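Single-stranded DNA specific exonuclease RecJ (PDB 2ZXR) degrades single-stranded DNA exonucleolytically in the 5' to 3' direction, using divalent metal ions such as magnesium or manganese, and leaves single-stranded RNA without detectable cleavage. Local coordinates at residues Leu10-Pro14 with Leu33-His37; Ile537-Pro543 with His642-Glu648; Glu602-Gly606 with Leu635-Glu639. All blocks are in the same frame, centred on the assembly; numbering follows the deposited sequence.

Overall arrangement
All three contacts lie away from the metal site. Interaction 1 folds the N-terminal segment upon itself beside strand 426-433; it is partly buried, and its chemistry is mostly proline and leucine against aromatic rings, with one weak hydrogen bond. Interactions 2 and 3, with centres about 10 Å apart, pack successive helices, 643-655 and 624-639, on neighbouring strands of the same parallel sheet, and interaction 3 is nested inside the loop that interaction 2 closes. Interaction 2 is partly buried and richer in hydrogen bonds, centred on a serine; interaction 3 is buried and depends on a tyrosine. Interactions 1 and 2 meet where Glu648 OE2 accepts from Leu12 N.

Interaction 1. Residues Leu10-Pro14 with Leu33-His37; sequences LSLPP and LAYWH
Pro13 and Trp36 form the main fit of this contact, a CH-pi contact with Pro13 CB pressed against the indole face. They join the proline-containing loop 10-14, which links strand 5-9 to helix 15-25, to the last turn of helix 29-37, so that the N-terminal strand-helix-helix segment closes on itself. Pro13 CB sits 3.4 Å from the centroid of the six-membered ring and only 14° off its normal. Trp36 CG is anti to the backbone N (chi1 -174°), which carries the indole out from the helix toward the loop. Pro14 CD reaches the Trp36 ring obliquely, coming within 3.8 Å of CZ2, and the two side chains cross at about a right angle. At the CD corner of the Pro13 ring, Leu33 CD2 lies 3.7 Å from Pro13 CD. Pro13 thus fills the notch between the indole and a leucine one turn earlier on the same helix, while Trp18 of helix 15-25 also packs on both Pro13 and Leu33.

A second fit centres on His37, whose imidazole is inserted between two side chains. Trp36 CE3 lies over one face of the ring, and Leu10 CD1 lies over the opposite face, offset toward the rim and 3.9 Å from the ring centroid. On that same face Leu10 CB lies above His37 NE2, at 3.3 Å. Ser11 OG approaches the imidazole edge in its plane, 3.5 Å from CE1. Near the same plane, the backbone carbonyl of Ser11 takes the one hydrogen bond across the contact, from His37 NE2 to Ser11 O at 3.1 Å, weak because its N-H...O angle is bent to 133°.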
ATOM      1  N   LEU A  10       1.560   4.986  13.643  1.00 30.87           N
ATOM      2  CA  LEU A  10       0.130   4.762  13.765  1.00 30.82           C
ATOM      3  C   LEU A  10      -0.307   4.784  15.242  1.00 31.07           C
ATOM      4  O   LEU A  10       0.403   4.306  16.129  1.00 30.76           O
ATOM      5  CB  LEU A  10      -0.265   3.427  13.109  1.00 31.09           C
ATOM      6  CG  LEU A  10       0.153   3.217  11.638  1.00 33.36           C
ATOM      7  CD1 LEU A  10      -0.688   2.067  11.032  1.00 32.62           C
ATOM      8  CD2 LEU A  10      -0.057   4.501  10.828  1.00 31.85           C
ATOM      9  N   SER A  11      -1.492   5.327  15.489  1.00 30.93           N
ATOM     10  CA  SER A  11      -2.027   5.461  16.835  1.00 31.46           C
ATOM     11  C   SER A  11      -2.281   4.134  17.533  1.00 31.43           C
ATOM     12  O   SER A  11      -2.517   3.115  16.875  1.00 31.68           O
ATOM     13  CB  SER A  11      -3.349   6.212  16.761  1.00 31.93           C
ATOM     14  OG  SER A  11      -4.322   5.367  16.152  1.00 33.80           O
ATOM     15  N   LEU A  12      -2.238   4.131  18.864  1.00 30.63           N
ATOM     16  CA  LEU A  12      -2.544   2.896  19.585  1.00 29.90           C
ATOM     17  C   LEU A  12      -4.064   2.854  19.690  1.00 30.73           C
ATOM     18  O   LEU A  12      -4.726   3.881  19.957  1.00 29.96           O
ATOM     19  CB  LEU A  12      -1.929   2.862  20.992  1.00 28.53           C
ATOM     20  CG  LEU A  12      -0.402   2.951  21.079  1.00 28.24           C
ATOM     21  CD1 LEU A  12       0.046   2.790  22.537  1.00 27.52           C
ATOM     22  CD2 LEU A  12       0.231   1.900  20.199  1.00 24.63           C
ATOM     23  N   PRO A  13      -4.654   1.677  19.448  1.00 31.62           N
ATOM     24  CA  PRO A  13      -6.117   1.611  19.545  1.00 32.85           C
ATOM     25  C   PRO A  13      -6.539   1.500  21.004  1.00 33.54           C
ATOM     26  O   PRO A  13      -5.695   1.324  21.892  1.00 33.37           O
ATOM     27  CB  PRO A  13      -6.454   0.344  18.758  1.00 32.21           C
ATOM     28  CG  PRO A  13      -5.300  -0.551  19.085  1.00 32.16           C
ATOM     29  CD  PRO A  13      -4.084   0.382  19.034  1.00 31.22           C
ATOM     30  N   PRO A  14      -7.846   1.635  21.275  1.00 34.13           N
ATOM     31  CA  PRO A  14      -8.273   1.512  22.673  1.00 34.24           C
ATOM     32  C   PRO A  14      -8.032   0.064  23.114  1.00 34.92           C
ATOM     33  O   PRO A  14      -8.340  -0.899  22.392  1.00 33.66           O
ATOM     34  CB  PRO A  14      -9.760   1.906  22.644  1.00 34.92           C
ATOM     35  CG  PRO A  14     -10.136   1.941  21.147  1.00 36.00           C
ATOM     36  CD  PRO A  14      -8.858   2.322  20.453  1.00 34.95           C
ATOM     37  N   LEU A  33      -2.632  -4.838  15.872  1.00 29.07           N
ATOM     38  CA  LEU A  33      -2.588  -3.402  15.635  1.00 29.71           C
ATOM     39  C   LEU A  33      -2.900  -3.156  14.148  1.00 30.05           C
ATOM     40  O   LEU A  33      -3.714  -2.286  13.796  1.00 29.61           O
ATOM     41  CB  LEU A  33      -1.187  -2.880  15.959  1.00 31.13           C
ATOM     42  CG  LEU A  33      -1.007  -1.876  17.092  1.00 33.50           C
ATOM     43  CD1 LEU A  33       0.463  -1.850  17.543  1.00 34.43           C
ATOM     44  CD2 LEU A  33      -1.438  -0.510  16.605  1.00 34.90           C
ATOM     45  N   ALA A  34      -2.242  -3.928  13.286  1.00 29.80           N
ATOM     46  CA  ALA A  34      -2.431  -3.827  11.831  1.00 31.21           C
ATOM     47  C   ALA A  34      -3.885  -4.142  11.450  1.00 32.81           C
ATOM     48  O   ALA A  34      -4.545  -3.368  10.735  1.00 32.82           O
ATOM     49  CB  ALA A  34      -1.475  -4.777  11.115  1.00 28.91           C
ATOM     50  N   TYR A  35      -4.397  -5.270  11.937  1.00 33.61           N
ATOM     51  CA  TYR A  35      -5.780  -5.623  11.641  1.00 34.74           C
ATOM     52  C   TYR A  35      -6.739  -4.530  12.121  1.00 35.57           C
ATOM     53  O   TYR A  35      -7.644  -4.128  11.371  1.00 35.03           O
ATOM     54  CB  TYR A  35      -6.150  -6.960  12.280  1.00 33.76           C
ATOM     55  CG  TYR A  35      -5.374  -8.113  11.712  1.00 34.02           C
ATOM     56  CD1 TYR A  35      -5.419  -8.401  10.350  1.00 34.19           C
ATOM     57  CD2 TYR A  35      -4.568  -8.900  12.525  1.00 34.01           C
ATOM     58  CE1 TYR A  35      -4.669  -9.447   9.821  1.00 35.87           C
ATOM     59  CE2 TYR A  35      -3.817  -9.931  12.012  1.00 33.76           C
ATOM     60  CZ  TYR A  35      -3.864 -10.205  10.663  1.00 35.11           C
ATOM     61  OH  TYR A  35      -3.096 -11.220  10.149  1.00 36.12           O
ATOM     62  N   TRP A  36      -6.539  -4.028  13.346  1.00 35.97           N
ATOM     63  CA  TRP A  36      -7.432  -2.982  13.848  1.00 36.91           C
ATOM     64  C   TRP A  36      -7.457  -1.780  12.900  1.00 38.00           C
ATOM     65  O   TRP A  36      -8.528  -1.251  12.582  1.00 39.08           O
ATOM     66  CB  TRP A  36      -7.020  -2.515  15.242  1.00 36.53           C
ATOM     67  CG  TRP A  36      -8.007  -1.537  15.847  1.00 35.48           C
ATOM     68  CD1 TRP A  36      -9.175  -1.842  16.506  1.00 36.01           C
ATOM     69  CD2 TRP A  36      -7.916  -0.108  15.841  1.00 35.30           C
ATOM     70  NE1 TRP A  36      -9.808  -0.688  16.911  1.00 35.24           N
ATOM     71  CE2 TRP A  36      -9.061   0.389  16.517  1.00 35.56           C
ATOM     72  CE3 TRP A  36      -6.981   0.803  15.338  1.00 34.76           C
ATOM     73  CZ2 TRP A  36      -9.291   1.764  16.699  1.00 35.85           C
ATOM     74  CZ3 TRP A  36      -7.211   2.173  15.518  1.00 35.51           C
ATOM     75  CH2 TRP A  36      -8.360   2.636  16.194  1.00 35.47           C
ATOM     76  N   HIS A  37      -6.284  -1.363  12.439  1.00 39.05           N
ATOM     77  CA  HIS A  37      -6.176  -0.238  11.520  1.00 40.44           C
ATOM     78  C   HIS A  37      -6.789  -0.484  10.144  1.00 41.37           C
ATOM     79  O   HIS A  37      -7.311   0.444   9.536  1.00 42.30           O
ATOM     80  CB  HIS A  37      -4.708   0.162  11.333  1.00 40.13           C
ATOM     81  CG  HIS A  37      -4.172   1.020  12.440  1.00 41.74           C
ATOM     82  ND1 HIS A  37      -4.760   2.214  12.808  1.00 42.11           N
ATOM     83  CD2 HIS A  37      -3.112   0.854  13.267  1.00 41.44           C
ATOM     84  CE1 HIS A  37      -4.089   2.741  13.816  1.00 41.29           C
ATOM     85  NE2 HIS A  37      -3.084   1.936  14.114  1.00 41.46           N
TER

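Interaction 2. Residues Ile537-Pro543 with His642-Glu648; sequences IAPFAYP and HPGLFSE
Strand 541-543, at the edge of a five-stranded parallel sheet, and the loop leading into it pack on the first turns of helix 643-655, where Ser647 holds the junction of loop and strand. Ser647 OG accepts from two consecutive backbone amides, Phe540 N and Ala541 N, each at 3.0 Å and nearly straight. The same hydroxyl donates to Pro643 O at 2.7 Å, which probably sets its rotation and leaves the oxygen to the two amides. Pro643 O also accepts from Ser647 N, on the opposite face of the carbonyl. His642 is the N-cap, its ND1 accepting from Leu645 N at 3.0 Å while NE2 bonds Leu533 O.

In the RecJ C-terminal domain this helix packs at the 541-543 edge of the sheet, Phe646 reaching Val603 of the next strand. Ile537 N bonds to Gly644 O at 3.3 Å from above the carbonyl plane, opposite the helical donor Glu648 N, while Ile537 CD1 lies 3.6 Å from Glu648 CA. Pro543 CG rests over the Phe646 face, 4.0 Å from its centroid, and Ala541 CB meets the edge of that ring in plane. Pro643 CG approaches Tyr542 CD2 obliquely at 3.6 Å.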
ATOM      1  N   ILE A 537      -0.554  11.353  21.178  1.00 31.08           N
ATOM      2  CA  ILE A 537      -1.756  12.123  21.485  1.00 30.12           C
ATOM      3  C   ILE A 537      -1.349  13.512  22.013  1.00 30.60           C
ATOM      4  O   ILE A 537      -0.151  13.830  22.091  1.00 30.52           O
ATOM      5  CB  ILE A 537      -2.562  11.400  22.571  1.00 30.44           C
ATOM      6  CG1 ILE A 537      -1.673  11.234  23.812  1.00 28.88           C
ATOM      7  CG2 ILE A 537      -3.043  10.028  22.060  1.00 29.15           C
ATOM      8  CD1 ILE A 537      -2.352  10.585  24.957  1.00 27.60           C
ATOM      9  N   ALA A 538      -2.335  14.332  22.367  1.00 29.43           N
ATOM     10  CA  ALA A 538      -2.054  15.660  22.925  1.00 29.89           C
ATOM     11  C   ALA A 538      -1.184  15.327  24.139  1.00 28.70           C
ATOM     12  O   ALA A 538      -1.624  14.617  25.032  1.00 28.96           O
ATOM     13  CB  ALA A 538      -3.358  16.348  23.366  1.00 28.82           C
ATOM     14  N   PRO A 539       0.054  15.841  24.181  1.00 28.36           N
ATOM     15  CA  PRO A 539       0.957  15.546  25.301  1.00 28.20           C
ATOM     16  C   PRO A 539       0.589  16.108  26.666  1.00 28.14           C
ATOM     17  O   PRO A 539      -0.017  17.161  26.755  1.00 28.09           O
ATOM     18  CB  PRO A 539       2.308  16.060  24.797  1.00 27.55           C
ATOM     19  CG  PRO A 539       1.934  17.226  23.947  1.00 28.50           C
ATOM     20  CD  PRO A 539       0.641  16.835  23.254  1.00 27.56           C
ATOM     21  N   PHE A 540       0.929  15.366  27.723  1.00 27.68           N
ATOM     22  CA  PHE A 540       0.695  15.798  29.099  1.00 26.85           C
ATOM     23  C   PHE A 540       1.909  15.358  29.936  1.00 26.34           C
ATOM     24  O   PHE A 540       2.199  15.937  30.984  1.00 27.90           O
ATOM     25  CB  PHE A 540      -0.627  15.221  29.667  1.00 26.62           C
ATOM     26  CG  PHE A 540      -0.586  13.738  29.953  1.00 27.47           C
ATOM     27  CD1 PHE A 540      -0.051  13.259  31.146  1.00 27.00           C
ATOM     28  CD2 PHE A 540      -1.038  12.815  28.994  1.00 26.21           C
ATOM     29  CE1 PHE A 540       0.042  11.869  31.382  1.00 27.81           C
ATOM     30  CE2 PHE A 540      -0.956  11.439  29.213  1.00 26.62           C
ATOM     31  CZ  PHE A 540      -0.416  10.955  30.410  1.00 26.85           C
ATOM     32  N   ALA A 541       2.639  14.356  29.454  1.00 25.05           N
ATOM     33  CA  ALA A 541       3.826  13.869  30.152  1.00 23.44           C
ATOM     34  C   ALA A 541       5.060  14.114  29.260  1.00 23.34           C
ATOM     35  O   ALA A 541       5.124  13.656  28.104  1.00 22.45           O
ATOM     36  CB  ALA A 541       3.663  12.397  30.480  1.00 22.53           C
ATOM     37  N   TYR A 542       6.029  14.841  29.815  1.00 22.82           N
ATOM     38  CA  TYR A 542       7.240  15.232  29.116  1.00 23.20           C
ATOM     39  C   TYR A 542       8.498  14.599  29.650  1.00 23.58           C
ATOM     40  O   TYR A 542       8.956  14.950  30.740  1.00 23.71           O
ATOM     41  CB  TYR A 542       7.385  16.749  29.166  1.00 23.60           C
ATOM     42  CG  TYR A 542       6.250  17.448  28.455  1.00 25.46           C
ATOM     43  CD1 TYR A 542       4.961  17.450  28.986  1.00 25.05           C
ATOM     44  CD2 TYR A 542       6.460  18.071  27.217  1.00 25.36           C
ATOM     45  CE1 TYR A 542       3.910  18.059  28.308  1.00 26.21           C
ATOM     46  CE2 TYR A 542       5.413  18.675  26.529  1.00 25.85           C
ATOM     47  CZ  TYR A 542       4.152  18.665  27.078  1.00 26.17           C
ATOM     48  OH  TYR A 542       3.131  19.259  26.382  1.00 28.33           O
ATOM     49  N   PRO A 543       9.082  13.662  28.884  1.00 22.48           N
ATOM     50  CA  PRO A 543      10.308  12.966  29.289  1.00 22.88           C
ATOM     51  C   PRO A 543      11.433  13.932  29.594  1.00 23.26           C
ATOM     52  O   PRO A 543      11.678  14.874  28.830  1.00 21.46           O
ATOM     53  CB  PRO A 543      10.650  12.088  28.072  1.00 21.85           C
ATOM     54  CG  PRO A 543       9.310  11.775  27.502  1.00 23.19           C
ATOM     55  CD  PRO A 543       8.556  13.106  27.623  1.00 23.43           C
ATOM     56  N   HIS A 642       9.953  12.094  23.304  1.00 30.89           N
ATOM     57  CA  HIS A 642       8.795  12.372  22.472  1.00 28.78           C
ATOM     58  C   HIS A 642       7.543  12.443  23.342  1.00 27.81           C
ATOM     59  O   HIS A 642       6.940  11.420  23.667  1.00 26.65           O
ATOM     60  CB  HIS A 642       8.660  11.295  21.383  1.00 28.44           C
ATOM     61  CG  HIS A 642       7.725  11.678  20.285  1.00 27.78           C
ATOM     62  ND1 HIS A 642       6.369  11.797  20.481  1.00 27.78           N
ATOM     63  CD2 HIS A 642       7.956  12.043  19.000  1.00 28.96           C
ATOM     64  CE1 HIS A 642       5.799  12.220  19.366  1.00 28.30           C
ATOM     65  NE2 HIS A 642       6.740  12.380  18.453  1.00 29.19           N
ATOM     66  N   PRO A 643       7.123  13.670  23.712  1.00 26.88           N
ATOM     67  CA  PRO A 643       5.949  13.883  24.556  1.00 26.67           C
ATOM     68  C   PRO A 643       4.648  13.224  24.127  1.00 25.79           C
ATOM     69  O   PRO A 643       3.955  12.646  24.954  1.00 25.33           O
ATOM     70  CB  PRO A 643       5.847  15.416  24.634  1.00 26.75           C
ATOM     71  CG  PRO A 643       7.286  15.849  24.515  1.00 26.46           C
ATOM     72  CD  PRO A 643       7.768  14.958  23.394  1.00 27.13           C
ATOM     73  N   GLY A 644       4.315  13.312  22.843  1.00 25.25           N
ATOM     74  CA  GLY A 644       3.080  12.708  22.365  1.00 23.11           C
ATOM     75  C   GLY A 644       3.021  11.192  22.485  1.00 21.93           C
ATOM     76  O   GLY A 644       2.042  10.655  23.005  1.00 20.66           O
ATOM     77  N   LEU A 645       4.070  10.514  22.003  1.00 21.22           N
ATOM     78  CA  LEU A 645       4.178   9.044  22.030  1.00 20.55           C
ATOM     79  C   LEU A 645       4.319   8.509  23.446  1.00 20.16           C
ATOM     80  O   LEU A 645       3.781   7.469  23.802  1.00 19.69           O
ATOM     81  CB  LEU A 645       5.387   8.602  21.193  1.00 20.04           C
ATOM     82  CG  LEU A 645       5.157   8.773  19.681  1.00 20.44           C
ATOM     83  CD1 LEU A 645       6.453   8.707  18.871  1.00 20.13           C
ATOM     84  CD2 LEU A 645       4.160   7.697  19.244  1.00 20.93           C
ATOM     85  N   PHE A 646       5.062   9.237  24.259  1.00 20.96           N
ATOM     86  CA  PHE A 646       5.274   8.831  25.643  1.00 20.51           C
ATOM     87  C   PHE A 646       3.949   8.959  26.378  1.00 20.46           C
ATOM     88  O   PHE A 646       3.554   8.061  27.124  1.00 19.28           O
ATOM     89  CB  PHE A 646       6.298   9.739  26.296  1.00 19.52           C
ATOM     90  CG  PHE A 646       6.613   9.355  27.687  1.00 21.23           C
ATOM     91  CD1 PHE A 646       7.397   8.239  27.947  1.00 20.93           C
ATOM     92  CD2 PHE A 646       6.104  10.088  28.752  1.00 21.11           C
ATOM     93  CE1 PHE A 646       7.663   7.864  29.235  1.00 21.34           C
ATOM     94  CE2 PHE A 646       6.377   9.709  30.046  1.00 22.13           C
ATOM     95  CZ  PHE A 646       7.154   8.602  30.286  1.00 21.36           C
ATOM     96  N   SER A 647       3.271  10.092  26.156  1.00 20.12           N
ATOM     97  CA  SER A 647       1.977  10.336  26.787  1.00 21.05           C
ATOM     98  C   SER A 647       0.986   9.267  26.340  1.00 21.40           C
ATOM     99  O   SER A 647       0.232   8.738  27.141  1.00 22.09           O
ATOM    100  CB  SER A 647       1.416  11.716  26.391  1.00 21.11           C
ATOM    101  OG  SER A 647       2.150  12.785  26.969  1.00 22.34           O
ATOM    102  N   GLU A 648       0.990   8.956  25.050  1.00 21.16           N
ATOM    103  CA  GLU A 648       0.051   7.970  24.541  1.00 21.70           C
ATOM    104  C   GLU A 648       0.339   6.618  25.160  1.00 22.14           C
ATOM    105  O   GLU A 648      -0.577   5.897  25.601  1.00 21.71           O
ATOM    106  CB  GLU A 648       0.155   7.872  23.013  1.00 21.70           C
ATOM    107  CG  GLU A 648      -0.715   6.780  22.442  1.00 22.91           C
ATOM    108  CD  GLU A 648      -0.580   6.662  20.939  1.00 24.85           C
ATOM    109  OE1 GLU A 648       0.567   6.664  20.427  1.00 24.41           O
ATOM    110  OE2 GLU A 648      -1.631   6.556  20.282  1.00 25.43           O
TER

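Interaction 3. Residues Glu602-Gly606 with Leu635-Glu639; sequences EVALG and LFAYE
Tyr638 OH accepts a hydrogen bond from Leu605 N at 3.0 Å, with an N-H...O angle of 162°, and it has a second, weak hydrogen-bonding partner in Leu544 O. The phenol oxygen thus lies between Leu605 and Leu544, holding the latter only weakly. Ala604 crowds the oxygen, with CA 3.3 Å from Tyr638 OH and CB also in contact. With chi1 at 179° the Tyr638 ring trails opposite its own amide nitrogen and points across to the segment 603-605.

Helix 624-639 packs here against the parallel sheet of the RecJ C-terminal domain, in which strand 601-603 lies between 541-543 and 587-588. The Tyr638 ring is the main projection from the helix, and Leu605 lies along it, the two side chains running past each other in opposite directions. Leu605 CD1 sits over one face, 3.8 Å from the ring centroid and 17° off the normal, while Leu605 CG lies 3.9 Å from Tyr638 CE2. At the ring edge and in its plane, Val603 O comes to 3.4 Å from Tyr638 CE2.

Other parts of the domain also pack on the tyrosine. Pro543 of the neighbouring strand and Phe646 of helix 643-655 both touch its side chain, and Arg641 makes a cation-pi contact with the ring. One turn earlier on helix 624-639, Leu635 CD1 extends the apolar patch by approaching Leu605 CD1 at 4.4 Å.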
ATOM      1  N   GLU A 602       6.607  16.624  34.027  1.00 26.27           N
ATOM      2  CA  GLU A 602       7.879  16.214  33.443  1.00 25.35           C
ATOM      3  C   GLU A 602       8.179  14.891  34.105  1.00 24.74           C
ATOM      4  O   GLU A 602       8.069  14.753  35.331  1.00 23.81           O
ATOM      5  CB  GLU A 602       8.958  17.245  33.732  1.00 26.22           C
ATOM      6  CG  GLU A 602       8.674  18.522  32.991  1.00 26.87           C
ATOM      7  CD  GLU A 602       9.769  19.525  33.171  1.00 28.57           C
ATOM      8  OE1 GLU A 602       9.554  20.480  33.943  1.00 30.05           O
ATOM      9  OE2 GLU A 602      10.845  19.354  32.558  1.00 27.26           O
ATOM     10  N   VAL A 603       8.525  13.907  33.285  1.00 22.94           N
ATOM     11  CA  VAL A 603       8.747  12.586  33.805  1.00 22.36           C
ATOM     12  C   VAL A 603      10.105  12.024  33.500  1.00 23.87           C
ATOM     13  O   VAL A 603      10.587  12.086  32.372  1.00 24.55           O
ATOM     14  CB  VAL A 603       7.667  11.625  33.267  1.00 21.76           C
ATOM     15  CG1 VAL A 603       7.841  10.235  33.859  1.00 18.72           C
ATOM     16  CG2 VAL A 603       6.287  12.202  33.562  1.00 19.77           C
ATOM     17  N   ALA A 604      10.726  11.486  34.533  1.00 24.71           N
ATOM     18  CA  ALA A 604      12.026  10.865  34.403  1.00 26.19           C
ATOM     19  C   ALA A 604      11.824   9.440  34.921  1.00 27.61           C
ATOM     20  O   ALA A 604      10.891   9.171  35.682  1.00 26.52           O
ATOM     21  CB  ALA A 604      13.058  11.606  35.257  1.00 25.91           C
ATOM     22  N   LEU A 605      12.674   8.524  34.487  1.00 29.98           N
ATOM     23  CA  LEU A 605      12.567   7.151  34.953  1.00 33.41           C
ATOM     24  C   LEU A 605      13.855   6.889  35.676  1.00 35.94           C
ATOM     25  O   LEU A 605      13.898   6.688  36.895  1.00 36.11           O
ATOM     26  CB  LEU A 605      12.463   6.193  33.777  1.00 31.11           C
ATOM     27  CG  LEU A 605      11.231   6.346  32.898  1.00 30.30           C
ATOM     28  CD1 LEU A 605      11.406   5.445  31.674  1.00 28.30           C
ATOM     29  CD2 LEU A 605       9.976   6.012  33.706  1.00 26.96           C
ATOM     30  N   GLY A 606      14.911   6.922  34.884  1.00 39.74           N
ATOM     31  CA  GLY A 606      16.229   6.691  35.404  1.00 46.11           C
ATOM     32  C   GLY A 606      17.216   6.165  34.384  1.00 49.85           C
ATOM     33  O   GLY A 606      17.046   6.308  33.164  1.00 50.12           O
ATOM     34  N   LEU A 635       9.771   3.130  26.833  1.00 24.69           N
ATOM     35  CA  LEU A 635      11.215   3.323  26.824  1.00 24.09           C
ATOM     36  C   LEU A 635      11.670   4.058  25.593  1.00 24.83           C
ATOM     37  O   LEU A 635      12.542   4.919  25.684  1.00 24.72           O
ATOM     38  CB  LEU A 635      11.957   1.981  26.874  1.00 25.61           C
ATOM     39  CG  LEU A 635      12.181   1.301  28.222  1.00 26.20           C
ATOM     40  CD1 LEU A 635      12.983   2.226  29.158  1.00 25.28           C
ATOM     41  CD2 LEU A 635      10.854   0.975  28.822  1.00 27.80           C
ATOM     42  N   PHE A 636      11.112   3.701  24.432  1.00 23.98           N
ATOM     43  CA  PHE A 636      11.512   4.355  23.183  1.00 23.54           C
ATOM     44  C   PHE A 636      11.150   5.832  23.211  1.00 23.58           C
ATOM     45  O   PHE A 636      11.995   6.670  22.926  1.00 22.74           O
ATOM     46  CB  PHE A 636      10.847   3.704  21.954  1.00 23.31           C
ATOM     47  CG  PHE A 636      11.090   4.454  20.665  1.00 23.88           C
ATOM     48  CD1 PHE A 636      12.321   4.366  20.005  1.00 24.91           C
ATOM     49  CD2 PHE A 636      10.112   5.311  20.149  1.00 24.96           C
ATOM     50  CE1 PHE A 636      12.578   5.126  18.855  1.00 24.42           C
ATOM     51  CE2 PHE A 636      10.354   6.076  19.000  1.00 24.47           C
ATOM     52  CZ  PHE A 636      11.592   5.985  18.350  1.00 24.15           C
ATOM     53  N   ALA A 637       9.892   6.145  23.541  1.00 23.50           N
ATOM     54  CA  ALA A 637       9.457   7.540  23.593  1.00 24.20           C
ATOM     55  C   ALA A 637      10.198   8.310  24.681  1.00 24.43           C
ATOM     56  O   ALA A 637      10.434   9.512  24.535  1.00 24.86           O
ATOM     57  CB  ALA A 637       7.937   7.643  23.823  1.00 25.14           C
ATOM     58  N   TYR A 638      10.546   7.632  25.768  1.00 24.68           N
ATOM     59  CA  TYR A 638      11.289   8.295  26.844  1.00 26.31           C
ATOM     60  C   TYR A 638      12.662   8.715  26.325  1.00 27.12           C
ATOM     61  O   TYR A 638      13.013   9.897  26.382  1.00 25.83           O
ATOM     62  CB  TYR A 638      11.445   7.367  28.056  1.00 25.82           C
ATOM     63  CG  TYR A 638      12.229   7.992  29.189  1.00 26.77           C
ATOM     64  CD1 TYR A 638      13.517   7.555  29.493  1.00 25.49           C
ATOM     65  CD2 TYR A 638      11.677   9.021  29.962  1.00 25.85           C
ATOM     66  CE1 TYR A 638      14.245   8.117  30.544  1.00 26.28           C
ATOM     67  CE2 TYR A 638      12.388   9.593  31.008  1.00 26.75           C
ATOM     68  CZ  TYR A 638      13.679   9.136  31.301  1.00 27.17           C
ATOM     69  OH  TYR A 638      14.394   9.690  32.357  1.00 28.56           O
ATOM     70  N   GLU A 639      13.427   7.752  25.804  1.00 28.44           N
ATOM     71  CA  GLU A 639      14.761   8.025  25.262  1.00 30.83           C
ATOM     72  C   GLU A 639      14.747   9.090  24.150  1.00 31.44           C
ATOM     73  O   GLU A 639      15.657   9.910  24.043  1.00 30.21           O
ATOM     74  CB  GLU A 639      15.404   6.725  24.729  1.00 33.81           C
ATOM     75  CG  GLU A 639      15.511   5.605  25.792  1.00 39.34           C
ATOM     76  CD  GLU A 639      16.140   4.285  25.282  1.00 42.50           C
ATOM     77  OE1 GLU A 639      16.153   3.298  26.069  1.00 43.17           O
ATOM     78  OE2 GLU A 639      16.620   4.235  24.113  1.00 44.35           O
TER